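Local coordinates for small archaeal modifier protein 1 (Haloferax volcanii DS2, PDB 4HRO) that is attached covalently through its C-terminal glycine to lysines of target proteins, and also carries sulfur for molybdenum cofactor biosynthesis, at residues D58-L63 against L81-P86. Residues are numbered along the deposited sequence; the frame is centred on the assembly and turned at random.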
loop_
_atom_site.group_PDB
_atom_site.type_symbol
_atom_site.label_atom_id
_atom_site.label_comp_id
_atom_site.label_asym_id
_atom_site.label_seq_id
_atom_site.Cartn_x
_atom_site.Cartn_y
_atom_site.Cartn_z
ATOM N N ASP A 58 8.817 -10.945 -0.251
ATOM C CA ASP A 58 10.165 -10.412 -0.483
ATOM C C ASP A 58 10.189 -9.531 -1.727
ATOM O O ASP A 58 9.543 -9.820 -2.731
ATOM C CB ASP A 58 11.192 -11.546 -0.677
ATOM C CG ASP A 58 11.368 -12.424 0.555
ATOM O OD1 ASP A 58 10.982 -12.023 1.672
ATOM O OD2 ASP A 58 11.926 -13.534 0.400
ATOM N N HIS A 59 10.943 -8.451 -1.642
ATOM C CA HIS A 59 11.259 -7.621 -2.791
ATOM C C HIS A 59 10.154 -6.670 -3.229
ATOM O O HIS A 59 10.385 -5.899 -4.156
ATOM C CB HIS A 59 11.749 -8.446 -3.996
ATOM C CG HIS A 59 12.809 -9.446 -3.658
ATOM N ND1 HIS A 59 14.012 -9.084 -3.097
ATOM C CD2 HIS A 59 12.851 -10.793 -3.807
ATOM C CE1 HIS A 59 14.752 -10.165 -2.913
ATOM N NE2 HIS A 59 14.072 -11.215 -3.336
ATOM N N ILE A 60 8.977 -6.695 -2.598
ATOM C CA ILE A 60 7.993 -5.649 -2.861
ATOM C C ILE A 60 8.543 -4.358 -2.299
ATOM O O ILE A 60 9.055 -4.335 -1.183
ATOM C CB ILE A 60 6.653 -5.965 -2.219
ATOM C CG1 ILE A 60 5.997 -7.096 -2.994
ATOM C CG2 ILE A 60 5.734 -4.701 -2.183
ATOM C CD1 ILE A 60 4.677 -7.545 -2.434
ATOM N N ASN A 61 8.444 -3.278 -3.065
ATOM C CA ASN A 61 8.999 -1.997 -2.644
ATOM C C ASN A 61 7.889 -0.994 -2.338
ATOM O O ASN A 61 7.206 -0.503 -3.241
ATOM C CB ASN A 61 9.970 -1.434 -3.691
ATOM C CG ASN A 61 11.237 -2.273 -3.833
ATOM O OD1 ASN A 61 11.542 -3.102 -2.980
ATOM N ND2 ASN A 61 11.979 -2.051 -4.912
ATOM N N VAL A 62 7.750 -0.688 -1.048
ATOM C CA VAL A 62 6.772 0.243 -0.535
ATOM C C VAL A 62 7.483 1.569 -0.333
ATOM O O VAL A 62 8.498 1.622 0.373
ATOM C CB VAL A 62 6.214 -0.253 0.806
ATOM C CG1 VAL A 62 5.180 0.716 1.317
ATOM C CG2 VAL A 62 5.626 -1.657 0.680
ATOM N N LEU A 63 6.964 2.639 -0.930
ATOM C CA LEU A 63 7.503 3.976 -0.750
ATOM C C LEU A 63 6.489 4.878 -0.092
ATOM O O LEU A 63 5.277 4.771 -0.340
ATOM C CB LEU A 63 7.917 4.608 -2.075
ATOM C CG LEU A 63 8.849 3.839 -2.988
ATOM C CD1 LEU A 63 9.223 4.725 -4.172
ATOM C CD2 LEU A 63 10.076 3.342 -2.292
ATOM N N LEU A 81 1.794 7.358 -1.354
ATOM C CA LEU A 81 2.331 6.026 -1.100
ATOM C C LEU A 81 2.415 5.297 -2.423
ATOM O O LEU A 81 1.561 5.477 -3.289
ATOM C CB LEU A 81 1.416 5.273 -0.116
ATOM C CG LEU A 81 1.116 6.023 1.194
ATOM C CD1 LEU A 81 0.173 5.184 2.066
ATOM C CD2 LEU A 81 2.368 6.417 1.944
ATOM N N ALA A 82 3.422 4.457 -2.593
ATOM C CA ALA A 82 3.600 3.707 -3.842
ATOM C C ALA A 82 3.922 2.260 -3.537
ATOM O O ALA A 82 4.677 1.958 -2.598
ATOM C CB ALA A 82 4.685 4.322 -4.719
ATOM N N LEU A 83 3.371 1.368 -4.347
ATOM C CA LEU A 83 3.548 -0.054 -4.189
ATOM C C LEU A 83 4.022 -0.636 -5.511
ATOM O O LEU A 83 3.261 -0.666 -6.502
ATOM C CB LEU A 83 2.223 -0.688 -3.776
ATOM C CG LEU A 83 2.266 -2.133 -3.295
ATOM C CD1 LEU A 83 3.072 -2.260 -2.029
ATOM C CD2 LEU A 83 0.868 -2.672 -3.059
ATOM N N PHE A 84 5.274 -1.095 -5.531
ATOM C CA PHE A 84 5.853 -1.709 -6.716
ATOM C C PHE A 84 6.050 -3.188 -6.477
ATOM O O PHE A 84 6.573 -3.592 -5.443
ATOM C CB PHE A 84 7.227 -1.100 -7.048
ATOM C CG PHE A 84 7.186 0.316 -7.536
ATOM C CD1 PHE A 84 7.049 0.581 -8.879
ATOM C CD2 PHE A 84 7.345 1.377 -6.669
ATOM C CE1 PHE A 84 7.038 1.875 -9.350
ATOM C CE2 PHE A 84 7.329 2.673 -7.136
ATOM C CZ PHE A 84 7.181 2.916 -8.477
ATOM N N PRO A 85 5.685 -4.011 -7.462
ATOM C CA PRO A 85 6.062 -5.414 -7.374
ATOM C C PRO A 85 7.589 -5.588 -7.483
ATOM O O PRO A 85 8.311 -4.661 -7.832
ATOM C CB PRO A 85 5.308 -6.052 -8.538
ATOM C CG PRO A 85 5.196 -4.956 -9.540
ATOM C CD PRO A 85 5.100 -3.662 -8.768
ATOM N N PRO A 86 8.088 -6.786 -7.184
ATOM C CA PRO A 86 9.526 -7.047 -7.250
ATOM C C PRO A 86 10.140 -6.682 -8.598
ATOM O O PRO A 86 9.517 -6.913 -9.637
ATOM C CB PRO A 86 9.608 -8.560 -7.038
ATOM C CG PRO A 86 8.437 -8.863 -6.189
ATOM C CD PRO A 86 7.338 -7.955 -6.691
#
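N61 and F84 exchange two backbone hydrogen bonds, and L63 and A82 two more, joining strands 61-63 and 81-84 as antiparallel neighbours whose axes come within 4.8 Å; V62 and L83 form the non-hydrogen-bonded pair between them. The bond from N61 N to F84 O (3.0 Å) lies in the carbonyl plane, whereas F84 N reaches N61 O from 30° off the N61 carbonyl plane. On the buried face, L83 CD1 touches two methyls, 3.6 Å from I60 CG2 and 3.8 Å from V62 CG2. I60 sends its two branches to different partners: with CG2 anti to the backbone N, that methyl meets L83, while CG1 lies 4.0 Å from P86 CD. Helix 31-41 covers this face, V31 touching V62, and L35 and L38 touching L83. On the other face, L63 CD1 approaches F84 CE2 obliquely at 4.1 Å, and the F84 ring stacks with F9. Beyond the N61-F84 pair the two segments stay close, P86 CB resting 3.7 Å from H59 CB. Strand 80-84 also pairs, in parallel, with strand 2-8, the central pairing of the ubiquitin-like beta-grasp fold, and from it P85 and P86 lead into the C-terminal tail used for conjugation.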